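Long-range contacts in erythrocyte membrane protein 1 (PDB 2XU0), which probably binds receptors on the host cell surface, this chain being the N-terminal segment and first Duffy-binding-like domain of a malarial adhesion protein linked to rosetting: residues E45-G50 / S231-A236; C130-R135 / L313-E318; G159-T164 / E262-A267; R206-P211 / V309-R314. The protein carries 10 engineered substitutions. All blocks are in the same frame, centred on the assembly; numbering follows the deposited sequence. Where two conformers were deposited one is given.

How the contacts relate
The four contacts run from one end of the chain towards its centre, and together they illustrate how a mainly helical adhesion domain is tied up by distant pairings. Contact 1 lies outermost, its centre about 34 Å from that of contact 2, which is close to the middle of the chain. Contact 3 sits between, its centre about 19 Å from that of contact 1, and touches it where Gln263 reaches Gly50. Contacts 2 and 4, with centres about 8 Å apart, share Leu313 and Arg314 at the start of helix 311-338. Along the sequence most pairings interleave, whereas contact 3 falls wholly within the span of contact 2, so distant parts of the Duffy-binding-like fold are interlocked.

Contact 1: residues E45-G50 / S231-A236; sequences EQQLKG and SLTPEA
Gln47 and Leu48 meet Leu232 in a small apolar contact at one end of the domain, where the loop after helix 22-39 lies against the turn joining helices 216-231 and 234-239. No hydrogen bond crosses between 45-50 and 231-236. The meeting point is one methyl, CD2 of Leu232, which lies 3.7 Å from CB of Gln47. Leu232 CD2 also meets Leu48 CD2 at 4.1 Å, the two leucine side chains passing at a slant. In both leucines CG stands opposite the carbonyl carbon and beside the backbone N (chi1 -66° in Leu48), which brings each branched end towards the other although neither starts out aimed at it.

Gln47, modelled in two conformers, bends at its second torsion and in the conformer given lies across Thr233 at about a right angle, a placement best treated as doubtful. Ala236 faces the loop from the first turn of its helix. Behind Leu48, Leu252 and Asp255 of helix 249-268 supply further packing, and Asn260 holds Leu48 and Gly50 by their backbones. The arrangement is an N-terminal segment docked onto a Duffy-binding-like domain beside a helix start, with Thr233 as N-cap residue.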
# COMPACT_ATOMS: atom_id res chain seq x y z
N GLU A 45 29.80 10.79 3.38
CA GLU A 45 28.97 9.94 2.53
C GLU A 45 29.58 8.60 2.15
O GLU A 45 28.95 7.56 2.32
CB GLU A 45 28.56 10.69 1.26
CG GLU A 45 27.34 11.57 1.47
CD GLU A 45 26.58 11.99 0.23
OE1 GLU A 45 26.80 11.39 -0.85
OE2 GLU A 45 25.72 12.89 0.34
N GLN A 46 30.83 8.63 1.68
CA GLN A 46 31.57 7.46 1.21
C GLN A 46 31.82 6.39 2.27
O GLN A 46 31.99 5.22 1.91
CB GLN A 46 32.87 7.86 0.47
CG GLN A 46 32.82 9.18 -0.32
CD GLN A 46 32.79 10.46 0.52
OE1 GLN A 46 33.09 10.47 1.72
NE2 GLN A 46 32.37 11.55 -0.10
N GLN A 47 31.77 6.76 3.57
CA GLN A 47 31.97 5.82 4.69
C GLN A 47 30.70 4.97 4.93
O GLN A 47 30.76 3.93 5.59
CB GLN A 47 32.34 6.57 5.99
CG GLN A 47 33.83 6.82 6.17
CD GLN A 47 34.28 8.04 5.42
OE1 GLN A 47 34.64 7.98 4.23
NE2 GLN A 47 34.28 9.18 6.08
N LEU A 48 29.55 5.45 4.41
CA LEU A 48 28.24 4.82 4.53
C LEU A 48 27.86 4.17 3.21
O LEU A 48 26.94 3.34 3.17
CB LEU A 48 27.17 5.85 4.93
CG LEU A 48 27.27 6.50 6.32
CD1 LEU A 48 26.06 7.33 6.58
CD2 LEU A 48 27.41 5.46 7.42
N LYS A 49 28.57 4.53 2.13
CA LYS A 49 28.36 3.97 0.80
C LYS A 49 28.75 2.50 0.78
O LYS A 49 29.85 2.14 1.20
CB LYS A 49 29.13 4.78 -0.25
CG LYS A 49 28.83 4.37 -1.69
CD LYS A 49 27.80 5.27 -2.37
CE LYS A 49 27.73 5.04 -3.86
NZ LYS A 49 27.22 3.69 -4.20
N GLY A 50 27.82 1.67 0.34
CA GLY A 50 28.02 0.23 0.26
C GLY A 50 28.51 -0.22 -1.10
O GLY A 50 27.93 0.15 -2.13
N SER A 231 33.15 2.02 13.52
CA SER A 231 34.07 1.89 12.39
C SER A 231 34.32 3.21 11.64
O SER A 231 35.24 3.26 10.82
CB SER A 231 33.59 0.81 11.42
OG SER A 231 32.60 1.30 10.53
N LEU A 232 33.50 4.25 11.88
CA LEU A 232 33.65 5.54 11.19
C LEU A 232 34.88 6.28 11.70
O LEU A 232 35.34 5.99 12.81
CB LEU A 232 32.41 6.44 11.38
CG LEU A 232 31.03 5.95 10.88
CD1 LEU A 232 29.93 6.83 11.44
CD2 LEU A 232 30.95 5.95 9.37
N THR A 233 35.40 7.26 10.91
CA THR A 233 36.54 8.11 11.30
C THR A 233 36.04 9.05 12.41
O THR A 233 34.86 9.41 12.38
CB THR A 233 37.09 8.90 10.09
OG1 THR A 233 36.19 9.93 9.72
CG2 THR A 233 37.42 8.01 8.90
N PRO A 234 36.87 9.46 13.40
CA PRO A 234 36.35 10.33 14.48
C PRO A 234 35.56 11.57 14.05
O PRO A 234 34.61 11.94 14.74
CB PRO A 234 37.61 10.71 15.29
CG PRO A 234 38.78 10.24 14.49
CD PRO A 234 38.29 9.12 13.63
N GLU A 235 35.93 12.19 12.92
CA GLU A 235 35.28 13.38 12.36
C GLU A 235 33.87 13.05 11.83
O GLU A 235 32.98 13.90 11.91
CB GLU A 235 36.13 14.06 11.27
CG GLU A 235 37.63 14.01 11.49
CD GLU A 235 38.28 12.78 10.89
OE1 GLU A 235 38.47 12.75 9.65
OE2 GLU A 235 38.58 11.84 11.65
N ALA A 236 33.68 11.83 11.29
CA ALA A 236 32.38 11.35 10.81
C ALA A 236 31.52 11.01 12.04
O ALA A 236 30.34 11.35 12.09
CB ALA A 236 32.56 10.11 9.95

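Contact 2: residues C130-R135 / L313-E318; sequences CAPPRR and LRWFEE
Ala131 and Pro132 lie over one face of the Trp315 indole, forming two CH-pi contacts. Pro132 CD stands 3.5 Å from the centroid of the five-membered ring, almost on its normal, while Ala131 CA covers the six-membered ring. Apolar contact continues along the rim of the six-membered ring, where Ala131 CB meets Trp315 CZ3 at 3.8 Å and the aliphatic Arg135 CG approaches Trp315 CZ2. The indole N-H is used by Asp198 of helix 186-204, which fixes the rotation of the ring.

The ionic part is a side-on salt bridge. Arg134 NE gives a bond of 2.9 Å to Glu318 OE2, and Arg134 NH2 one of 2.8 Å to the syn lone pair of Glu318 OE1. The guanidinium and carboxylate planes are only 25° apart, so the two groups meet almost flat, edge against edge. Glu318 reaches there as an extended chain with CG opposite the backbone N (chi1 -175°). Pro132 CG packs against the same carboxylate.

Two waters add a third kind of link. One donates to Cys130 O and Trp315 O; the other accepts from Arg134 N and donates to Glu318 OE2.

Arg134 NH2 also pairs with Asp198, and Arg135 with Asp207. Charge is thus buried but matched: paired acids probably offset the nearby arginines, while a covered indole joins the disulfide-anchored segment, through Cys130, to helix 311-338.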
# COMPACT_ATOMS: atom_id res chain seq x y z
N CYS A 130 -3.26 0.71 9.63
CA CYS A 130 -3.55 -0.65 9.13
C CYS A 130 -2.40 -1.15 8.32
O CYS A 130 -2.16 -0.64 7.23
CB CYS A 130 -4.86 -0.70 8.33
SG CYS A 130 -6.35 -0.46 9.33
N ALA A 131 -1.68 -2.15 8.83
CA ALA A 131 -0.57 -2.75 8.08
C ALA A 131 -1.19 -3.57 6.95
O ALA A 131 -2.05 -4.40 7.23
CB ALA A 131 0.29 -3.63 8.98
N PRO A 132 -0.88 -3.24 5.67
CA PRO A 132 -1.49 -3.99 4.56
C PRO A 132 -0.92 -5.40 4.45
O PRO A 132 0.20 -5.64 4.90
CB PRO A 132 -1.14 -3.14 3.32
CG PRO A 132 0.06 -2.41 3.68
CD PRO A 132 0.12 -2.27 5.18
N PRO A 133 -1.67 -6.36 3.88
CA PRO A 133 -1.12 -7.73 3.74
C PRO A 133 0.23 -7.81 3.01
O PRO A 133 1.07 -8.62 3.39
CB PRO A 133 -2.25 -8.51 3.03
CG PRO A 133 -3.16 -7.50 2.53
CD PRO A 133 -3.04 -6.26 3.34
N ARG A 134 0.51 -6.84 2.06
CA ARG A 134 1.81 -6.78 1.39
C ARG A 134 2.90 -6.55 2.45
O ARG A 134 3.96 -7.16 2.37
CB ARG A 134 1.83 -5.70 0.28
CG ARG A 134 3.13 -5.64 -0.57
CD ARG A 134 3.42 -4.25 -1.16
NE ARG A 134 2.98 -3.18 -0.25
CZ ARG A 134 3.68 -2.75 0.79
NH1 ARG A 134 4.90 -3.20 1.02
NH2 ARG A 134 3.16 -1.85 1.61
N ARG A 135 2.64 -5.71 3.48
CA ARG A 135 3.63 -5.46 4.53
C ARG A 135 3.74 -6.63 5.47
O ARG A 135 4.85 -6.98 5.84
CB ARG A 135 3.32 -4.14 5.33
CG ARG A 135 4.14 -3.95 6.63
CD ARG A 135 5.62 -3.65 6.35
NE ARG A 135 6.45 -3.69 7.57
CZ ARG A 135 7.04 -4.78 8.06
NH1 ARG A 135 6.87 -5.96 7.48
NH2 ARG A 135 7.80 -4.70 9.14
N LEU A 313 0.42 7.25 5.92
CA LEU A 313 -0.20 7.80 4.70
C LEU A 313 -0.09 6.82 3.51
O LEU A 313 -1.04 6.67 2.73
CB LEU A 313 0.42 9.18 4.34
CG LEU A 313 0.19 10.27 5.40
CD1 LEU A 313 0.92 11.55 5.04
CD2 LEU A 313 -1.34 10.50 5.66
N ARG A 314 1.06 6.17 3.38
CA ARG A 314 1.30 5.15 2.35
C ARG A 314 0.37 3.97 2.58
O ARG A 314 -0.22 3.50 1.64
CB ARG A 314 2.72 4.62 2.43
CG ARG A 314 3.79 5.64 2.11
CD ARG A 314 5.12 4.96 1.87
NE ARG A 314 5.43 3.85 2.78
CZ ARG A 314 6.38 3.88 3.70
NH1 ARG A 314 7.04 5.00 3.96
NH2 ARG A 314 6.64 2.80 4.43
N TRP A 315 0.22 3.51 3.84
CA TRP A 315 -0.65 2.37 4.13
C TRP A 315 -2.11 2.64 3.90
O TRP A 315 -2.82 1.75 3.44
CB TRP A 315 -0.43 1.84 5.56
CG TRP A 315 0.91 1.20 5.81
CD1 TRP A 315 1.87 0.85 4.90
CD2 TRP A 315 1.33 0.62 7.07
NE1 TRP A 315 2.91 0.18 5.53
CE2 TRP A 315 2.58 0.00 6.85
CE3 TRP A 315 0.76 0.58 8.36
CZ2 TRP A 315 3.30 -0.62 7.90
CZ3 TRP A 315 1.49 -0.00 9.40
CH2 TRP A 315 2.74 -0.58 9.17
N PHE A 316 -2.57 3.86 4.23
CA PHE A 316 -3.96 4.25 4.05
C PHE A 316 -4.24 4.38 2.53
O PHE A 316 -5.31 4.00 2.08
CB PHE A 316 -4.21 5.58 4.82
CG PHE A 316 -5.63 6.02 5.07
CD1 PHE A 316 -6.71 5.20 4.73
CD2 PHE A 316 -5.90 7.28 5.63
CE1 PHE A 316 -8.03 5.62 4.97
CE2 PHE A 316 -7.22 7.70 5.83
CZ PHE A 316 -8.28 6.86 5.53
N GLU A 317 -3.27 4.89 1.75
CA GLU A 317 -3.43 5.02 0.29
C GLU A 317 -3.51 3.60 -0.33
O GLU A 317 -4.35 3.35 -1.19
CB GLU A 317 -2.27 5.85 -0.33
CG GLU A 317 -2.36 6.04 -1.83
CD GLU A 317 -1.85 4.90 -2.70
OE1 GLU A 317 -1.06 4.06 -2.22
OE2 GLU A 317 -2.28 4.84 -3.88
N GLU A 318 -2.68 2.67 0.14
CA GLU A 318 -2.74 1.29 -0.37
C GLU A 318 -4.02 0.60 0.12
O GLU A 318 -4.63 -0.19 -0.62
CB GLU A 318 -1.53 0.51 0.11
CG GLU A 318 -1.42 -0.90 -0.44
CD GLU A 318 -0.14 -1.58 -0.03
OE1 GLU A 318 0.67 -0.94 0.68
OE2 GLU A 318 0.10 -2.73 -0.47
O HOH W 1 -3.12 -0.60 4.60
O HOH W 2 -1.52 -5.15 0.42

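Contact 3: residues G159-T164 / E262-A267; sequences GNVLVT and EQIWKA
Leu162 is the main bump of this contact, its CD2 branch entering a hollow on the surface of helix 249-268. Floor and walls of the hollow lie close round the methyl: Leu162 CD2 is 3.5 Å from Gln263 O and 3.7 Å from both Ile264 CA and Ala267 CB. The side chain sets off at a tangent to the other helix, but with CG turned away from the carbonyl carbon, on the side of the backbone N (chi1 -67°), its CD2 is carried across the gap.

Ala267 is the reciprocal bump, a short one: its methyl points at helix 154-175, and Ala267 CB rests 3.6 Å from Leu162 O. With so small a side chain at this point, the CA atoms of Leu162 and Ala267 come to 5.5 Å, the nearest pair across the segments. To one side of the leucine, Val161 and Ile264 meet at a slant, CG1 to CG1 at 3.8 Å, and Ile264 CG1 also flanks Leu162 CD2. The side chains meet through aliphatic carbon alone, Gln263 by its CB, and no hydrogen bond crosses.

The segment axes approach to 8.6 Å and run in broadly the same direction, inclined by 36°. Next along the interface Leu158 and Ala165 extend the packing at either end. Leu78 of helix 78-81 touches Leu162 as well, and Gln263 turns its amide to Gly50 O, so the pair of helices is framed by a third short helix and by the N-terminal loop.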
# COMPACT_ATOMS: atom_id res chain seq x y z
N GLY A 159 24.78 -5.75 1.49
CA GLY A 159 24.70 -7.11 0.97
C GLY A 159 23.41 -7.77 1.37
O GLY A 159 22.63 -8.17 0.50
N ASN A 160 23.13 -7.81 2.68
CA ASN A 160 21.89 -8.37 3.24
C ASN A 160 20.62 -7.69 2.72
O ASN A 160 19.68 -8.38 2.33
CB ASN A 160 21.92 -8.32 4.78
CG ASN A 160 22.95 -9.26 5.35
OD1 ASN A 160 24.09 -8.88 5.64
ND2 ASN A 160 22.59 -10.52 5.46
N VAL A 161 20.61 -6.34 2.68
CA VAL A 161 19.48 -5.54 2.21
C VAL A 161 19.20 -5.77 0.72
O VAL A 161 18.04 -5.86 0.32
CB VAL A 161 19.59 -4.04 2.62
CG1 VAL A 161 18.40 -3.22 2.08
CG2 VAL A 161 19.68 -3.90 4.14
N LEU A 162 20.26 -5.93 -0.09
CA LEU A 162 20.09 -6.23 -1.53
C LEU A 162 19.46 -7.59 -1.70
O LEU A 162 18.57 -7.75 -2.53
CB LEU A 162 21.42 -6.16 -2.31
CG LEU A 162 22.12 -4.80 -2.45
CD1 LEU A 162 23.25 -4.91 -3.44
CD2 LEU A 162 21.18 -3.70 -2.91
N VAL A 163 19.84 -8.56 -0.84
CA VAL A 163 19.27 -9.93 -0.84
C VAL A 163 17.76 -9.83 -0.51
O VAL A 163 16.95 -10.46 -1.19
CB VAL A 163 20.05 -10.88 0.13
CG1 VAL A 163 19.36 -12.25 0.29
CG2 VAL A 163 21.51 -11.06 -0.33
N THR A 164 17.39 -8.97 0.49
CA THR A 164 15.97 -8.77 0.86
C THR A 164 15.20 -8.21 -0.35
O THR A 164 14.15 -8.73 -0.74
CB THR A 164 15.89 -7.79 2.08
OG1 THR A 164 16.58 -8.33 3.20
CG2 THR A 164 14.48 -7.43 2.46
N GLU A 262 19.56 3.89 -4.14
CA GLU A 262 19.65 3.66 -5.58
C GLU A 262 19.96 2.20 -5.92
O GLU A 262 19.26 1.64 -6.74
CB GLU A 262 20.65 4.62 -6.22
CG GLU A 262 20.70 4.45 -7.72
CD GLU A 262 21.78 5.28 -8.38
OE1 GLU A 262 22.63 4.69 -9.09
OE2 GLU A 262 21.77 6.52 -8.20
N GLN A 263 21.00 1.61 -5.30
CA GLN A 263 21.39 0.19 -5.48
C GLN A 263 20.29 -0.72 -4.95
O GLN A 263 19.94 -1.73 -5.59
CB GLN A 263 22.67 -0.15 -4.69
CG GLN A 263 23.83 0.79 -4.86
CD GLN A 263 24.99 0.32 -4.02
OE1 GLN A 263 25.59 -0.73 -4.29
NE2 GLN A 263 25.31 1.09 -2.98
N ILE A 264 19.70 -0.35 -3.79
CA ILE A 264 18.58 -1.11 -3.21
C ILE A 264 17.42 -1.19 -4.23
O ILE A 264 16.88 -2.29 -4.46
CB ILE A 264 18.18 -0.56 -1.81
CG1 ILE A 264 19.31 -0.88 -0.77
CG2 ILE A 264 16.81 -1.18 -1.33
CD1 ILE A 264 19.54 0.19 0.42
N TRP A 265 17.07 -0.06 -4.89
CA TRP A 265 16.00 -0.04 -5.91
C TRP A 265 16.37 -0.95 -7.08
O TRP A 265 15.48 -1.59 -7.64
CB TRP A 265 15.76 1.39 -6.44
CG TRP A 265 14.67 1.45 -7.50
CD1 TRP A 265 14.84 1.57 -8.84
CD2 TRP A 265 13.26 1.29 -7.29
NE1 TRP A 265 13.64 1.46 -9.49
CE2 TRP A 265 12.64 1.35 -8.55
CE3 TRP A 265 12.45 1.13 -6.14
CZ2 TRP A 265 11.26 1.22 -8.71
CZ3 TRP A 265 11.09 1.01 -6.30
CH2 TRP A 265 10.50 1.09 -7.56
N LYS A 266 17.68 -0.94 -7.48
CA LYS A 266 18.21 -1.78 -8.57
C LYS A 266 18.01 -3.25 -8.21
O LYS A 266 17.41 -3.97 -8.98
CB LYS A 266 19.70 -1.44 -8.84
CG LYS A 266 20.23 -2.04 -10.14
CD LYS A 266 21.62 -1.55 -10.50
CE LYS A 266 22.11 -2.26 -11.75
NZ LYS A 266 23.52 -1.93 -12.07
N ALA A 267 18.41 -3.68 -7.00
CA ALA A 267 18.18 -5.06 -6.56
C ALA A 267 16.67 -5.41 -6.55
O ALA A 267 16.26 -6.45 -7.08
CB ALA A 267 18.80 -5.28 -5.19

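Contact 4: residues R206-P211 / V309-R314; sequences RDMFLP and VPQFLR
Gln311 reaches the loop 206-211 with both ends of its amide, gripping Asp207 by the side chain and Met208 by the backbone. Gln311 NE2 donates to Asp207 OD1 (2.8 Å); Gln311 OE1 accepts from Met208 N (2.7 Å), which lies in the amide's carbonyl plane. One donor and one acceptor leave little doubt about which way round the amide sits. The side chain of Gln311 runs out fully stretched, which carries the amide straight out from the first turn of the helix. Amide and carboxylate planes are 83° apart, and Gln311 NE2 meets Asp207 OD1 on the anti side, 29° out of the carboxylate plane. Beside the amide the Met208 side chain runs past in the reverse direction and brings its CE to 3.9 Å from Phe312 CB.

The other Asp207 oxygen, OD2, accepts from Phe209 N at 2.9 Å, which holds the carboxylate in the loop. Further out, Asp198 takes a second bond from Gln311 NE2, and Arg135 also reaches Asp207 OD1. The guanidinium of Arg314 lays one face over Gln311 CA, and Arg314 NH1 bonds to Val309 O at 2.8 Å. Salt bridges to Asp201 and Asp198 tie this arginine to helix 186-204.

Met208 lies about 4 Å from Ile118 of the magnesium site, side chain to side chain. The bond from Phe209 N closes an Asx turn over Asp207 to Phe209, with the donor above the carboxylate plane, and the loop docks on the N-terminal turn of helix 311-338 in the Duffy-binding-like fold.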
# COMPACT_ATOMS: atom_id res chain seq x y z
N ARG A 206 11.91 3.25 11.39
CA ARG A 206 10.69 4.07 11.40
C ARG A 206 9.46 3.19 11.19
O ARG A 206 8.36 3.61 11.53
CB ARG A 206 10.76 5.11 10.29
CG ARG A 206 11.86 6.18 10.48
CD ARG A 206 11.92 7.00 9.21
NE ARG A 206 12.93 8.07 9.24
CZ ARG A 206 13.06 8.96 8.26
NH1 ARG A 206 12.25 8.94 7.21
NH2 ARG A 206 13.98 9.91 8.35
N ASP A 207 9.64 1.95 10.65
CA ASP A 207 8.55 1.04 10.39
C ASP A 207 7.72 0.75 11.64
O ASP A 207 8.30 0.58 12.72
CB ASP A 207 9.09 -0.24 9.73
CG ASP A 207 8.05 -1.30 9.57
OD1 ASP A 207 7.26 -1.21 8.59
OD2 ASP A 207 7.90 -2.11 10.50
N MET A 208 6.39 0.75 11.51
CA MET A 208 5.43 0.58 12.63
C MET A 208 5.04 -0.88 12.90
O MET A 208 4.38 -1.16 13.89
CB MET A 208 4.12 1.33 12.31
CG MET A 208 4.19 2.83 12.39
SD MET A 208 2.54 3.48 11.98
CE MET A 208 2.67 3.67 10.28
N PHE A 209 5.38 -1.81 11.99
CA PHE A 209 4.95 -3.20 12.18
C PHE A 209 5.84 -4.00 13.10
O PHE A 209 7.06 -3.97 12.98
CB PHE A 209 4.66 -3.89 10.84
CG PHE A 209 3.96 -5.24 10.93
CD1 PHE A 209 2.63 -5.33 11.34
CD2 PHE A 209 4.59 -6.40 10.49
CE1 PHE A 209 1.97 -6.57 11.39
CE2 PHE A 209 3.94 -7.63 10.56
CZ PHE A 209 2.64 -7.71 11.02
N LEU A 210 5.23 -4.67 14.07
CA LEU A 210 5.96 -5.48 15.03
C LEU A 210 5.56 -6.94 14.75
O LEU A 210 4.51 -7.37 15.20
CB LEU A 210 5.59 -5.04 16.44
CG LEU A 210 6.33 -5.74 17.56
CD1 LEU A 210 7.83 -5.52 17.42
CD2 LEU A 210 5.82 -5.28 18.91
N PRO A 211 6.36 -7.68 13.93
CA PRO A 211 5.96 -9.07 13.56
C PRO A 211 5.65 -9.98 14.74
O PRO A 211 4.69 -10.74 14.69
CB PRO A 211 7.15 -9.58 12.74
CG PRO A 211 7.86 -8.37 12.29
CD PRO A 211 7.64 -7.30 13.30
N VAL A 309 7.65 9.39 2.20
CA VAL A 309 6.24 9.62 2.55
C VAL A 309 5.97 8.93 3.89
O VAL A 309 6.26 7.73 3.99
CB VAL A 309 5.23 9.15 1.44
CG1 VAL A 309 3.77 9.33 1.90
CG2 VAL A 309 5.48 9.87 0.12
N PRO A 310 5.39 9.61 4.92
CA PRO A 310 5.06 8.90 6.16
C PRO A 310 4.34 7.59 5.89
O PRO A 310 3.40 7.53 5.08
CB PRO A 310 4.18 9.90 6.94
CG PRO A 310 4.62 11.24 6.45
CD PRO A 310 4.97 11.03 5.00
N GLN A 311 4.77 6.54 6.58
CA GLN A 311 4.26 5.17 6.44
C GLN A 311 2.74 5.03 6.57
O GLN A 311 2.12 4.33 5.77
CB GLN A 311 5.02 4.22 7.37
CG GLN A 311 4.63 2.75 7.21
CD GLN A 311 5.52 1.84 7.96
OE1 GLN A 311 5.57 1.85 9.19
NE2 GLN A 311 6.16 0.93 7.22
N PHE A 312 2.14 5.70 7.58
CA PHE A 312 0.70 5.67 7.80
C PHE A 312 -0.05 6.16 6.54
O PHE A 312 -1.06 5.58 6.16
CB PHE A 312 0.30 6.52 9.05
CG PHE A 312 -1.19 6.81 9.05
CD1 PHE A 312 -2.12 5.81 9.30
CD2 PHE A 312 -1.66 8.07 8.66
CE1 PHE A 312 -3.49 6.04 9.13
CE2 PHE A 312 -3.03 8.30 8.53
CZ PHE A 312 -3.94 7.29 8.78
N LEU A 313 0.42 7.25 5.92
CA LEU A 313 -0.20 7.80 4.70
C LEU A 313 -0.09 6.82 3.51
O LEU A 313 -1.04 6.67 2.73
CB LEU A 313 0.42 9.18 4.34
CG LEU A 313 0.19 10.27 5.40
CD1 LEU A 313 0.92 11.55 5.04
CD2 LEU A 313 -1.34 10.50 5.66
N ARG A 314 1.06 6.17 3.38
CA ARG A 314 1.30 5.15 2.35
C ARG A 314 0.37 3.97 2.58
O ARG A 314 -0.22 3.50 1.64
CB ARG A 314 2.72 4.62 2.43
CG ARG A 314 3.79 5.64 2.11
CD ARG A 314 5.12 4.96 1.87
NE ARG A 314 5.43 3.85 2.78
CZ ARG A 314 6.38 3.88 3.70
NH1 ARG A 314 7.04 5.00 3.96
NH2 ARG A 314 6.64 2.80 4.43